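Local coordinates for protein phosphodiesterase (PDB 7CJ3) that houses a covalently attached retinal within a bundle of transmembrane helices of the bacteriorhodopsin-like kind, the membrane domain of a protein named phosphodiesterase, at residues B[60-65]-B[252-257]; B[123-128]-B[248-253]; B[131-136]-B[263-268]; B[234-239]-B[258-263]. All coordinates share one frame; numbering follows the deposited sequence.

Contact 1. Residues B[60-65]-B[252-257]; sequences SFYGAT and VGEAMN. With OLC ((2R)-2,3-dihydroxypropyl (9Z)-octadec-9-enoate), chain L; OLC ((2R)-2,3-dihydroxypropyl (9Z)-octadec-9-enoate), chain D.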
# COMPACT_ATOMS: atom_id res chain seq x y z
N SER B 60 -4.44 -14.12 3.57
CA SER B 60 -4.67 -13.03 2.60
C SER B 60 -4.35 -11.70 3.24
O SER B 60 -3.68 -10.90 2.60
CB SER B 60 -6.10 -13.04 2.14
OG SER B 60 -6.37 -14.17 1.32
N PHE B 61 -4.86 -11.49 4.46
CA PHE B 61 -4.70 -10.23 5.22
C PHE B 61 -3.21 -9.94 5.43
O PHE B 61 -2.74 -8.87 5.03
CB PHE B 61 -5.45 -10.33 6.54
CG PHE B 61 -6.95 -10.42 6.46
CD1 PHE B 61 -7.62 -10.28 5.25
CD2 PHE B 61 -7.70 -10.59 7.61
CE1 PHE B 61 -9.01 -10.39 5.19
CE2 PHE B 61 -9.08 -10.69 7.56
CZ PHE B 61 -9.73 -10.59 6.35
N TYR B 62 -2.48 -10.92 5.98
CA TYR B 62 -1.03 -10.83 6.28
C TYR B 62 -0.26 -10.68 4.95
O TYR B 62 0.53 -9.70 4.84
CB TYR B 62 -0.61 -11.99 7.20
CG TYR B 62 -1.47 -12.14 8.44
CD1 TYR B 62 -2.02 -11.05 9.10
CD2 TYR B 62 -1.75 -13.40 8.96
CE1 TYR B 62 -2.84 -11.20 10.21
CE2 TYR B 62 -2.57 -13.58 10.07
CZ TYR B 62 -3.11 -12.47 10.71
OH TYR B 62 -3.93 -12.65 11.80
N GLY B 63 -0.52 -11.54 3.97
CA GLY B 63 0.08 -11.43 2.64
C GLY B 63 -0.05 -10.02 2.12
O GLY B 63 0.97 -9.38 1.83
N ALA B 64 -1.29 -9.51 2.07
CA ALA B 64 -1.63 -8.20 1.48
C ALA B 64 -0.90 -7.10 2.23
O ALA B 64 -0.33 -6.20 1.58
CB ALA B 64 -3.10 -7.98 1.54
N THR B 65 -0.92 -7.17 3.56
CA THR B 65 -0.27 -6.15 4.43
C THR B 65 1.21 -6.14 4.09
O THR B 65 1.84 -5.03 4.04
CB THR B 65 -0.51 -6.46 5.90
OG1 THR B 65 -1.90 -6.70 6.06
CG2 THR B 65 -0.10 -5.33 6.81
N VAL B 252 -12.55 -10.06 11.75
CA VAL B 252 -12.88 -8.61 11.60
C VAL B 252 -11.82 -7.78 12.33
O VAL B 252 -11.32 -6.83 11.74
CB VAL B 252 -14.32 -8.29 12.07
CG1 VAL B 252 -14.52 -6.80 12.36
CG2 VAL B 252 -15.38 -8.77 11.07
N GLY B 253 -11.44 -8.17 13.56
CA GLY B 253 -10.36 -7.52 14.34
C GLY B 253 -9.00 -7.56 13.65
O GLY B 253 -8.27 -6.53 13.68
N GLU B 254 -8.63 -8.70 13.05
CA GLU B 254 -7.33 -8.89 12.35
C GLU B 254 -7.24 -7.92 11.17
O GLU B 254 -6.17 -7.27 11.01
CB GLU B 254 -7.17 -10.36 11.96
CG GLU B 254 -6.87 -11.25 13.16
CD GLU B 254 -5.73 -10.71 14.01
OE1 GLU B 254 -6.02 -10.09 15.04
OE2 GLU B 254 -4.57 -10.84 13.62
N ALA B 255 -8.34 -7.78 10.43
CA ALA B 255 -8.47 -6.84 9.29
C ALA B 255 -8.19 -5.41 9.79
O ALA B 255 -7.34 -4.72 9.24
CB ALA B 255 -9.83 -6.97 8.67
N MET B 256 -8.89 -5.00 10.85
CA MET B 256 -8.75 -3.62 11.37
C MET B 256 -7.29 -3.41 11.81
O MET B 256 -6.74 -2.33 11.53
CB MET B 256 -9.73 -3.36 12.51
CG MET B 256 -11.18 -3.40 12.05
SD MET B 256 -12.45 -3.29 13.37
CE MET B 256 -11.89 -1.87 14.31
N ASN B 257 -6.66 -4.44 12.40
CA ASN B 257 -5.28 -4.34 12.93
C ASN B 257 -4.31 -4.08 11.77
O ASN B 257 -3.50 -3.13 11.90
CB ASN B 257 -4.89 -5.58 13.72
CG ASN B 257 -5.38 -5.54 15.14
OD1 ASN B 257 -5.28 -4.52 15.82
ND2 ASN B 257 -5.88 -6.66 15.62
C18 OLC L . -3.15 -0.66 2.87
C10 OLC L . -7.72 -6.11 5.51
C9 OLC L . -8.90 -5.57 5.14
C17 OLC L . -2.71 -1.98 3.51
C11 OLC L . -6.58 -6.41 4.57
C8 OLC L . -9.12 -5.23 3.69
C24 OLC L . -16.61 -14.42 3.84
C16 OLC L . -3.08 -3.07 2.57
C12 OLC L . -5.40 -5.79 5.22
C7 OLC L . -10.41 -4.50 3.52
C15 OLC L . -4.60 -3.22 2.57
C13 OLC L . -4.52 -5.10 4.23
C6 OLC L . -11.56 -5.35 4.05
C14 OLC L . -5.21 -3.82 3.84
C5 OLC L . -11.79 -6.68 3.39
C4 OLC L . -11.93 -7.70 4.49
C3 OLC L . -12.37 -9.03 3.90
C2 OLC L . -13.81 -9.01 3.42
C21 OLC L . -16.23 -12.02 3.95
C1 OLC L . -14.52 -10.17 4.07
C22 OLC L . -15.65 -13.30 3.39
O19 OLC L . -14.18 -10.47 5.21
O25 OLC L . -15.98 -15.72 3.89
O23 OLC L . -15.43 -13.19 1.93
O20 OLC L . -15.56 -10.91 3.35
C18 OLC D . -0.35 -3.74 -1.98
C10 OLC D . -2.02 -11.90 -1.17
C9 OLC D . -1.04 -12.80 -1.07
C17 OLC D . -1.73 -4.34 -1.83
C11 OLC D . -2.02 -10.72 -2.12
C8 OLC D . -1.26 -13.95 -0.09
C16 OLC D . -1.70 -5.85 -1.98
C12 OLC D . -3.46 -10.29 -2.50
C7 OLC D . -2.51 -14.77 -0.50
C15 OLC D . -2.96 -6.40 -2.62
C13 OLC D . -3.74 -8.81 -2.26
C6 OLC D . -2.50 -16.24 -0.03
C14 OLC D . -2.83 -7.85 -3.00
C5 OLC D . -3.89 -16.89 0.16
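Helices 60-65 and 252-257 run almost exactly parallel, their axes 10.1 Å apart and 4° from alignment, with Phe-61 facing Ala-255 where the backbones come nearest, at 6.5 Å between CA atoms. Two kinds of contact share this interface. The polar one is carried by Tyr-62, whose phenol reaches across to Glu-254: the hydroxyl OH donates to OE2 over 2.6 Å, using the anti lone pair, the one turned away from OE1. The carboxylate oxygen lies in the plane of the tyrosine ring, while the carboxylate as a whole is turned 73° from it. A bend at chi2 (-49°) folds the glutamate towards that hydroxyl. Arg-130 and Arg-243 form salt bridges with OE2 and OE1, so a buried acid is matched on both oxygens and would probably stay ionised.

The apolar half belongs to Phe-61. Its CE2 lies 4.0 Å from Ala-255 CB, and Glu-254 CB comes up at the ring edge. Over one face lies the oleoyl chain of a bound OLC, whose C10 also sits 3.9 Å from Ala-255 CB, so that the lipid touches both helices. Ser-60 and Ala-64 pack against the second subunit. The pairing illustrates neighbouring parallel helices of a rhodopsin-type bundle, joined by a buried charge cluster within, with an OLC chain lying against both helices beside the second subunit.

Contact 2. Residues B[123-128]-B[248-253]; sequences GNPVWL and IDFQVG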
# COMPACT_ATOMS: atom_id res chain seq x y z
N GLY B 123 -10.28 -18.01 23.56
CA GLY B 123 -9.40 -19.05 23.01
C GLY B 123 -8.98 -18.71 21.59
O GLY B 123 -8.71 -19.65 20.80
N ASN B 124 -8.93 -17.41 21.27
CA ASN B 124 -8.44 -16.84 19.99
C ASN B 124 -6.92 -16.83 20.05
O ASN B 124 -6.34 -16.81 21.13
CB ASN B 124 -8.98 -15.42 19.74
CG ASN B 124 -10.37 -15.39 19.14
OD1 ASN B 124 -10.88 -16.41 18.68
ND2 ASN B 124 -11.00 -14.24 19.13
N PRO B 125 -6.23 -16.85 18.89
CA PRO B 125 -4.76 -16.80 18.89
C PRO B 125 -4.19 -15.40 19.21
O PRO B 125 -4.73 -14.42 18.78
CB PRO B 125 -4.36 -17.27 17.49
CG PRO B 125 -5.62 -17.11 16.62
CD PRO B 125 -6.82 -16.97 17.55
N VAL B 126 -3.10 -15.37 19.97
CA VAL B 126 -2.31 -14.17 20.32
C VAL B 126 -1.00 -14.25 19.53
O VAL B 126 -0.12 -15.05 19.89
CB VAL B 126 -2.05 -14.13 21.84
CG1 VAL B 126 -1.43 -12.81 22.28
CG2 VAL B 126 -3.31 -14.42 22.61
N TRP B 127 -0.87 -13.44 18.49
CA TRP B 127 0.28 -13.46 17.56
C TRP B 127 1.44 -12.72 18.22
O TRP B 127 1.42 -11.44 18.22
CB TRP B 127 -0.09 -12.82 16.24
CG TRP B 127 -1.22 -13.47 15.50
CD1 TRP B 127 -2.33 -12.85 15.00
CD2 TRP B 127 -1.33 -14.85 15.09
NE1 TRP B 127 -3.11 -13.74 14.31
CE2 TRP B 127 -2.53 -14.97 14.37
CE3 TRP B 127 -0.52 -15.98 15.25
CZ2 TRP B 127 -2.96 -16.19 13.82
CZ3 TRP B 127 -0.95 -17.18 14.72
CH2 TRP B 127 -2.14 -17.28 14.00
N LEU B 128 2.43 -13.48 18.74
CA LEU B 128 3.61 -12.92 19.44
C LEU B 128 4.51 -12.17 18.45
O LEU B 128 5.26 -11.23 18.85
CB LEU B 128 4.33 -14.10 20.09
CG LEU B 128 3.58 -14.72 21.28
CD1 LEU B 128 4.09 -16.13 21.60
CD2 LEU B 128 3.69 -13.82 22.50
N ILE B 248 -17.02 -7.91 18.13
CA ILE B 248 -16.50 -8.28 16.77
C ILE B 248 -15.88 -9.68 16.89
O ILE B 248 -15.40 -9.99 17.98
CB ILE B 248 -15.48 -7.24 16.25
CG1 ILE B 248 -14.24 -7.12 17.14
CG2 ILE B 248 -16.13 -5.88 16.07
CD1 ILE B 248 -13.18 -6.22 16.58
N ASP B 249 -15.90 -10.47 15.82
CA ASP B 249 -15.18 -11.77 15.74
C ASP B 249 -13.70 -11.51 15.43
O ASP B 249 -13.29 -10.36 15.21
CB ASP B 249 -15.83 -12.73 14.73
CG ASP B 249 -15.81 -12.33 13.25
OD1 ASP B 249 -16.55 -11.43 12.90
OD2 ASP B 249 -15.06 -12.95 12.44
N PHE B 250 -12.90 -12.57 15.42
CA PHE B 250 -11.42 -12.53 15.38
C PHE B 250 -10.95 -11.89 14.08
O PHE B 250 -10.15 -10.89 14.15
CB PHE B 250 -10.86 -13.94 15.53
CG PHE B 250 -9.37 -13.90 15.70
CD1 PHE B 250 -8.82 -13.26 16.79
CD2 PHE B 250 -8.54 -14.44 14.72
CE1 PHE B 250 -7.44 -13.18 16.92
CE2 PHE B 250 -7.16 -14.37 14.86
CZ PHE B 250 -6.61 -13.74 15.96
N GLN B 251 -11.44 -12.45 12.96
CA GLN B 251 -11.08 -12.06 11.56
C GLN B 251 -11.39 -10.57 11.32
O GLN B 251 -10.54 -9.88 10.73
CB GLN B 251 -11.78 -12.97 10.55
CG GLN B 251 -11.33 -14.41 10.63
CD GLN B 251 -11.58 -15.23 9.39
OE1 GLN B 251 -12.64 -15.80 9.20
NE2 GLN B 251 -10.59 -15.33 8.53
N VAL B 252 -12.55 -10.06 11.75
CA VAL B 252 -12.88 -8.61 11.60
C VAL B 252 -11.82 -7.78 12.33
O VAL B 252 -11.32 -6.83 11.74
CB VAL B 252 -14.32 -8.29 12.07
CG1 VAL B 252 -14.52 -6.80 12.36
CG2 VAL B 252 -15.38 -8.77 11.07
N GLY B 253 -11.44 -8.17 13.56
CA GLY B 253 -10.36 -7.52 14.34
C GLY B 253 -9.00 -7.56 13.65
O GLY B 253 -8.27 -6.53 13.68
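Residues 123-128, an extended connection with a short strand at 125-126, come up against the first turn of the helix that starts at Phe-250; the backbones are nearest at Asn-124 and Phe-250, 7.0 Å between CA atoms. Asp-249 holds the N-cap position of that helix, and Trp-127 holds the same position before helix 128-149, so two helix starts are packed together here.

One aromatic ring does nearly all the work. Phe-250 leaves its helix with chi1 at -172°, CG opposite the backbone N, and enters a pocket formed by Asn-124, Pro-125 and Trp-127. Pro-125 lies over one face of the ring in a CH-pi contact: CD is 3.8 Å from the centroid of the Phe-250 ring, somewhat towards the rim, and CG touches CZ at 3.6 Å. The amide of Asn-124 slides past the root of the same ring, ND2 being 3.3 Å from CD1 of Phe-250, with amide and ring planes 51° apart. At the far end Trp-127 NE1 meets the edge of Phe-250, 3.9 Å from CZ. The indole and phenyl planes meet obliquely, at 53°, and Pro-125 CB lies over one face of the indole. Beyond, Trp-127 meets Tyr-62 edge-to-face, and Phe-55 adds another ring beside Phe-250.

Strand 125-126 pairs antiparallel with 117-118, giving the small hairpin between the helices 86-111 and 128-149. Such a hairpin, folded over the bundle end, recalls the corresponding loop of bacteriorhodopsin, and Phe-250 pins it to the start of the retinal-bearing helix.

Contact 3. Residues B[131-136]-B[263-268]; sequences YAEWII and AAKVGL. With RET (retinal), chain K.
Lys-265 is no ordinary salt-bridge partner for Glu-133, because its NZ is also covalently joined to retinal, 1.4 Å from C15, as expected of a Schiff base. The glutamate comes from helix 131-136 in the opposite direction and brings OE2 to within 3.2 Å of that same NZ. The hydrogen bond within this salt bridge is weak, bent to 133° at the hydrogen. The stronger polar partner of the nitrogen is Asp-261 OD1, one turn back along the lysine's own helix, so two acids are gathered round the linkage; Asp-261 OD2 also lies close to the other oxygen of Glu-133.

Glu-133 extends from its helix with CG anti to the backbone N (chi1 179°), and then turns at chi2. Lys-265 stays long until chi4 (68°), where its last bond swings into the polyene. Trp-134 offers a ring face to the chromophore: C12 of retinal sits 3.6 Å above the indole plane, towards its rim, and C14 is 3.7 Å from CD1. The indole underlies the polyene on the side away from the C19 and C20 methyls. Further along, the edge of Tyr-131 meets the methyl C16 on the ring of retinal.

This is the chromophore site of a microbial rhodopsin: a lysine-linked retinal, a tryptophan face against the polyene, and two carboxylates placed as counterions are in bacteriorhodopsin.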
# COMPACT_ATOMS: atom_id res chain seq x y z
N TYR B 131 3.13 -8.59 18.21
CA TYR B 131 3.62 -7.94 19.45
C TYR B 131 5.13 -7.67 19.34
O TYR B 131 5.55 -6.53 19.64
CB TYR B 131 3.23 -8.77 20.69
CG TYR B 131 1.81 -8.55 21.17
CD1 TYR B 131 1.45 -7.38 21.84
CD2 TYR B 131 0.84 -9.53 21.00
CE1 TYR B 131 0.15 -7.17 22.29
CE2 TYR B 131 -0.46 -9.34 21.47
CZ TYR B 131 -0.81 -8.16 22.11
OH TYR B 131 -2.09 -7.98 22.58
N ALA B 132 5.92 -8.63 18.84
CA ALA B 132 7.38 -8.46 18.61
C ALA B 132 7.67 -7.29 17.68
O ALA B 132 8.49 -6.44 18.01
CB ALA B 132 7.97 -9.73 18.07
N GLU B 133 7.05 -7.27 16.50
CA GLU B 133 7.10 -6.12 15.56
C GLU B 133 6.81 -4.78 16.29
O GLU B 133 7.60 -3.82 16.16
CB GLU B 133 6.04 -6.35 14.48
CG GLU B 133 5.98 -5.21 13.48
CD GLU B 133 4.58 -4.77 13.08
OE1 GLU B 133 3.67 -5.63 13.04
OE2 GLU B 133 4.41 -3.56 12.82
N TRP B 134 5.67 -4.72 17.00
CA TRP B 134 5.21 -3.53 17.75
C TRP B 134 6.30 -3.08 18.74
O TRP B 134 6.61 -1.85 18.77
CB TRP B 134 3.85 -3.77 18.42
CG TRP B 134 2.69 -3.85 17.47
CD1 TRP B 134 2.72 -3.68 16.11
CD2 TRP B 134 1.31 -4.14 17.80
NE1 TRP B 134 1.46 -3.84 15.58
CE2 TRP B 134 0.58 -4.11 16.59
CE3 TRP B 134 0.61 -4.38 18.99
CZ2 TRP B 134 -0.80 -4.36 16.55
CZ3 TRP B 134 -0.76 -4.58 18.95
CH2 TRP B 134 -1.44 -4.62 17.73
N ILE B 135 6.90 -4.02 19.48
CA ILE B 135 7.92 -3.71 20.53
C ILE B 135 9.24 -3.23 19.90
O ILE B 135 9.94 -2.40 20.57
CB ILE B 135 8.11 -4.93 21.45
CG1 ILE B 135 6.92 -5.04 22.42
CG2 ILE B 135 9.45 -4.89 22.18
CD1 ILE B 135 6.68 -6.44 22.97
N ILE B 136 9.59 -3.70 18.70
CA ILE B 136 10.80 -3.20 17.98
C ILE B 136 10.51 -1.85 17.33
O ILE B 136 11.41 -1.00 17.36
CB ILE B 136 11.28 -4.21 16.94
CG1 ILE B 136 11.69 -5.53 17.60
CG2 ILE B 136 12.41 -3.64 16.10
CD1 ILE B 136 11.85 -6.67 16.61
N ALA B 263 -1.58 2.02 8.24
CA ALA B 263 -2.00 3.43 8.35
C ALA B 263 -1.03 4.16 9.28
O ALA B 263 -0.48 5.18 8.85
CB ALA B 263 -3.41 3.52 8.86
N ALA B 264 -0.81 3.64 10.49
CA ALA B 264 0.03 4.30 11.52
C ALA B 264 1.39 4.65 10.92
O ALA B 264 1.87 5.79 11.16
CB ALA B 264 0.19 3.41 12.72
N LYS B 265 1.99 3.72 10.17
CA LYS B 265 3.38 3.84 9.67
C LYS B 265 3.41 4.69 8.39
O LYS B 265 4.19 5.65 8.37
CB LYS B 265 4.00 2.45 9.52
CG LYS B 265 3.98 1.72 10.86
CD LYS B 265 4.91 0.55 10.93
CE LYS B 265 5.30 0.15 12.33
NZ LYS B 265 4.16 -0.39 13.09
N VAL B 266 2.62 4.39 7.36
CA VAL B 266 2.80 5.10 6.05
C VAL B 266 2.26 6.53 6.17
O VAL B 266 2.68 7.40 5.37
CB VAL B 266 2.12 4.37 4.90
CG1 VAL B 266 2.68 2.96 4.75
CG2 VAL B 266 0.61 4.37 5.07
N GLY B 267 1.36 6.74 7.12
CA GLY B 267 0.90 8.08 7.51
C GLY B 267 2.06 9.01 7.79
O GLY B 267 1.97 10.16 7.36
N LEU B 268 3.11 8.54 8.47
CA LEU B 268 4.30 9.35 8.87
C LEU B 268 5.14 9.68 7.63
O LEU B 268 5.64 10.82 7.56
CB LEU B 268 5.18 8.60 9.88
CG LEU B 268 4.62 8.39 11.29
CD1 LEU B 268 5.74 7.90 12.22
CD2 LEU B 268 4.01 9.66 11.86
C1 RET K . -2.60 -2.95 23.17
C2 RET K . -3.02 -3.66 24.46
C3 RET K . -4.19 -3.07 25.12
C4 RET K . -3.96 -1.61 25.43
C5 RET K . -3.15 -0.86 24.41
C6 RET K . -2.63 -1.43 23.29
C7 RET K . -2.05 -0.56 22.26
C8 RET K . -1.34 -0.92 21.11
C9 RET K . -0.59 -0.07 20.24
C10 RET K . 0.13 -0.57 19.13
C11 RET K . 0.75 0.15 18.10
C12 RET K . 1.36 -0.31 16.94
C13 RET K . 2.02 0.45 15.95
C14 RET K . 2.67 -0.17 14.90
C15 RET K . 3.78 0.39 14.14
C16 RET K . -1.17 -3.45 22.90
C17 RET K . -3.53 -3.42 22.04
C18 RET K . -3.00 0.60 24.78
C19 RET K . -0.55 1.41 20.45
C20 RET K . 1.96 1.94 16.06

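Contact 4. Residues B[234-239]-B[258-263]; sequences SIFPLV and CVADYA. With RET (retinal), chain K; OLC ((2R)-2,3-dihydroxypropyl (9Z)-octadec-9-enoate), chain L.
The methyl CB of Ala-260 is the point on which this contact closes, and two residues of the facing helix converge on it. Phe-236 brings CE1 and Ile-235 brings CG2, at 3.3 and 3.7 Å from Ala-260 CB. The ring of Phe-236 then reaches the backbone of Asp-261, whose N lies near the ring plane, 3.3 Å from CZ. Chi1 of -52° leans the phenyl towards helix 258-263, and one face of the ring lies against the polyene, CD2 being 3.4 Å from C11 of retinal. Pro-237 packs farther along, at C7, and OD1 of Asp-261 comes to 3.2 Å from C14, while OD2 is hydrogen-bonded to Tyr-106 OH.

Away from this core the fit slackens. Val-239 packs instead on Met-256 and Asn-257, one turn earlier on the helix, and Leu-238 lies on the surface, where it may face lipid. On the far side and flank of helix 258-263, Cys-258, Val-259 and Tyr-262 meet the chain of an OLC.

The helices are nearly antiparallel, at 166°, with axes 10.2 Å apart. Beyond them, Cys-258 and Tyr-262 touch helix 58-81, Trp-134 of helix 128-149 meets the Phe-236 ring, and Tyr-262 packs edge-to-face on Phe-71 of the second subunit.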
# COMPACT_ATOMS: atom_id res chain seq x y z
N SER B 234 -4.71 4.61 18.17
CA SER B 234 -5.86 4.39 19.08
C SER B 234 -6.69 3.22 18.59
O SER B 234 -7.50 2.72 19.35
CB SER B 234 -6.67 5.62 19.21
OG SER B 234 -6.02 6.54 20.09
N ILE B 235 -6.47 2.75 17.38
CA ILE B 235 -7.32 1.69 16.80
C ILE B 235 -6.99 0.37 17.46
O ILE B 235 -7.91 -0.41 17.69
CB ILE B 235 -7.22 1.70 15.26
CG1 ILE B 235 -7.91 2.95 14.73
CG2 ILE B 235 -7.81 0.45 14.66
CD1 ILE B 235 -7.31 3.46 13.48
N PHE B 236 -5.74 0.15 17.84
CA PHE B 236 -5.30 -1.16 18.42
C PHE B 236 -6.01 -1.42 19.75
O PHE B 236 -6.72 -2.42 19.85
CB PHE B 236 -3.77 -1.22 18.50
CG PHE B 236 -3.13 -0.90 17.18
CD1 PHE B 236 -3.24 -1.79 16.12
CD2 PHE B 236 -2.49 0.31 16.99
CE1 PHE B 236 -2.66 -1.49 14.90
CE2 PHE B 236 -1.93 0.61 15.76
CZ PHE B 236 -2.02 -0.29 14.72
N PRO B 237 -5.92 -0.53 20.76
CA PRO B 237 -6.63 -0.73 22.02
C PRO B 237 -8.13 -0.91 21.78
O PRO B 237 -8.72 -1.72 22.47
CB PRO B 237 -6.34 0.52 22.84
CG PRO B 237 -5.76 1.54 21.88
CD PRO B 237 -5.16 0.73 20.75
N LEU B 238 -8.69 -0.19 20.80
CA LEU B 238 -10.14 -0.28 20.47
C LEU B 238 -10.44 -1.68 19.92
O LEU B 238 -11.36 -2.30 20.42
CB LEU B 238 -10.52 0.82 19.48
CG LEU B 238 -12.02 0.98 19.20
CD1 LEU B 238 -12.86 0.95 20.48
CD2 LEU B 238 -12.31 2.28 18.48
N VAL B 239 -9.65 -2.18 18.97
CA VAL B 239 -9.88 -3.55 18.41
C VAL B 239 -9.83 -4.58 19.54
O VAL B 239 -10.74 -5.44 19.61
CB VAL B 239 -8.88 -3.90 17.31
CG1 VAL B 239 -9.06 -5.35 16.87
CG2 VAL B 239 -9.02 -2.94 16.15
N CYS B 258 -4.43 -4.87 10.70
CA CYS B 258 -3.61 -4.79 9.46
C CYS B 258 -3.68 -3.39 8.85
O CYS B 258 -2.60 -2.80 8.57
CB CYS B 258 -4.05 -5.81 8.43
SG CYS B 258 -3.81 -7.51 9.01
N VAL B 259 -4.91 -2.87 8.69
CA VAL B 259 -5.19 -1.52 8.12
C VAL B 259 -4.59 -0.44 9.04
O VAL B 259 -3.95 0.48 8.51
CB VAL B 259 -6.71 -1.32 7.88
CG1 VAL B 259 -7.00 0.05 7.25
CG2 VAL B 259 -7.30 -2.43 7.02
N ALA B 260 -4.80 -0.56 10.35
CA ALA B 260 -4.25 0.33 11.41
C ALA B 260 -2.72 0.33 11.38
O ALA B 260 -2.10 1.43 11.34
CB ALA B 260 -4.72 -0.15 12.77
N ASP B 261 -2.13 -0.87 11.44
CA ASP B 261 -0.65 -1.00 11.45
C ASP B 261 -0.08 -0.21 10.27
O ASP B 261 0.74 0.69 10.49
CB ASP B 261 -0.22 -2.46 11.39
CG ASP B 261 1.17 -2.68 11.97
OD1 ASP B 261 1.89 -1.69 12.19
OD2 ASP B 261 1.52 -3.85 12.22
N TYR B 262 -0.56 -0.53 9.06
CA TYR B 262 -0.14 0.10 7.79
C TYR B 262 -0.36 1.61 7.89
O TYR B 262 0.60 2.37 7.62
CB TYR B 262 -0.89 -0.51 6.61
CG TYR B 262 -0.44 0.11 5.31
CD1 TYR B 262 0.81 -0.14 4.79
CD2 TYR B 262 -1.26 0.99 4.62
CE1 TYR B 262 1.24 0.46 3.61
CE2 TYR B 262 -0.86 1.57 3.43
CZ TYR B 262 0.40 1.32 2.93
OH TYR B 262 0.81 1.91 1.78
N ALA B 263 -1.58 2.02 8.24
CA ALA B 263 -2.00 3.43 8.35
C ALA B 263 -1.03 4.16 9.28
O ALA B 263 -0.48 5.18 8.85
CB ALA B 263 -3.41 3.52 8.86
C1 RET K . -2.60 -2.95 23.17
C2 RET K . -3.02 -3.66 24.46
C3 RET K . -4.19 -3.07 25.12
C4 RET K . -3.96 -1.61 25.43
C5 RET K . -3.15 -0.86 24.41
C6 RET K . -2.63 -1.43 23.29
C7 RET K . -2.05 -0.56 22.26
C8 RET K . -1.34 -0.92 21.11
C9 RET K . -0.59 -0.07 20.24
C10 RET K . 0.13 -0.57 19.13
C11 RET K . 0.75 0.15 18.10
C12 RET K . 1.36 -0.31 16.94
C13 RET K . 2.02 0.45 15.95
C14 RET K . 2.67 -0.17 14.90
C15 RET K . 3.78 0.39 14.14
C16 RET K . -1.17 -3.45 22.90
C17 RET K . -3.53 -3.42 22.04
C18 RET K . -3.00 0.60 24.78
C19 RET K . -0.55 1.41 20.45
C20 RET K . 1.96 1.94 16.06
C18 OLC L . -3.15 -0.66 2.87
C10 OLC L . -7.72 -6.11 5.51
C9 OLC L . -8.90 -5.57 5.14
C17 OLC L . -2.71 -1.98 3.51
C11 OLC L . -6.58 -6.41 4.57
C8 OLC L . -9.12 -5.23 3.69
C24 OLC L . -16.61 -14.42 3.84
C16 OLC L . -3.08 -3.07 2.57
C12 OLC L . -5.40 -5.79 5.22
C7 OLC L . -10.41 -4.50 3.52
C15 OLC L . -4.60 -3.22 2.57
C13 OLC L . -4.52 -5.10 4.23
C6 OLC L . -11.56 -5.35 4.05
C14 OLC L . -5.21 -3.82 3.84
C5 OLC L . -11.79 -6.68 3.39
C4 OLC L . -11.93 -7.70 4.49
C3 OLC L . -12.37 -9.03 3.90
C2 OLC L . -13.81 -9.01 3.42
C21 OLC L . -16.23 -12.02 3.95
C1 OLC L . -14.52 -10.17 4.07
C22 OLC L . -15.65 -13.30 3.39
O19 OLC L . -14.18 -10.47 5.21
O25 OLC L . -15.98 -15.72 3.89
O23 OLC L . -15.43 -13.19 1.93
O20 OLC L . -15.56 -10.91 3.35

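How the contacts relate
All four contacts draw on a single helix, 250-277, and together they follow it from its first turn to the retinal linkage. Contact 2 lies at the start; contact 1, with its centre about 11 Å away, overlaps it at Val-252 and Gly-253. Contact 4 follows about 10 Å beyond contact 1, and contact 3 about 9 Å from contact 4, the two sharing Ala-263 and both lining the retinal pocket. Contacts 1 and 2 stand back from the chromophore, the side chains of Glu-254 and Trp-127 being about 10 and 12 Å from it. Asn-257 bridges the two zones, its OD1 lying 3.4 Å from Phe-236 CD1. One OLC chain touches contacts 1 and 4 alike.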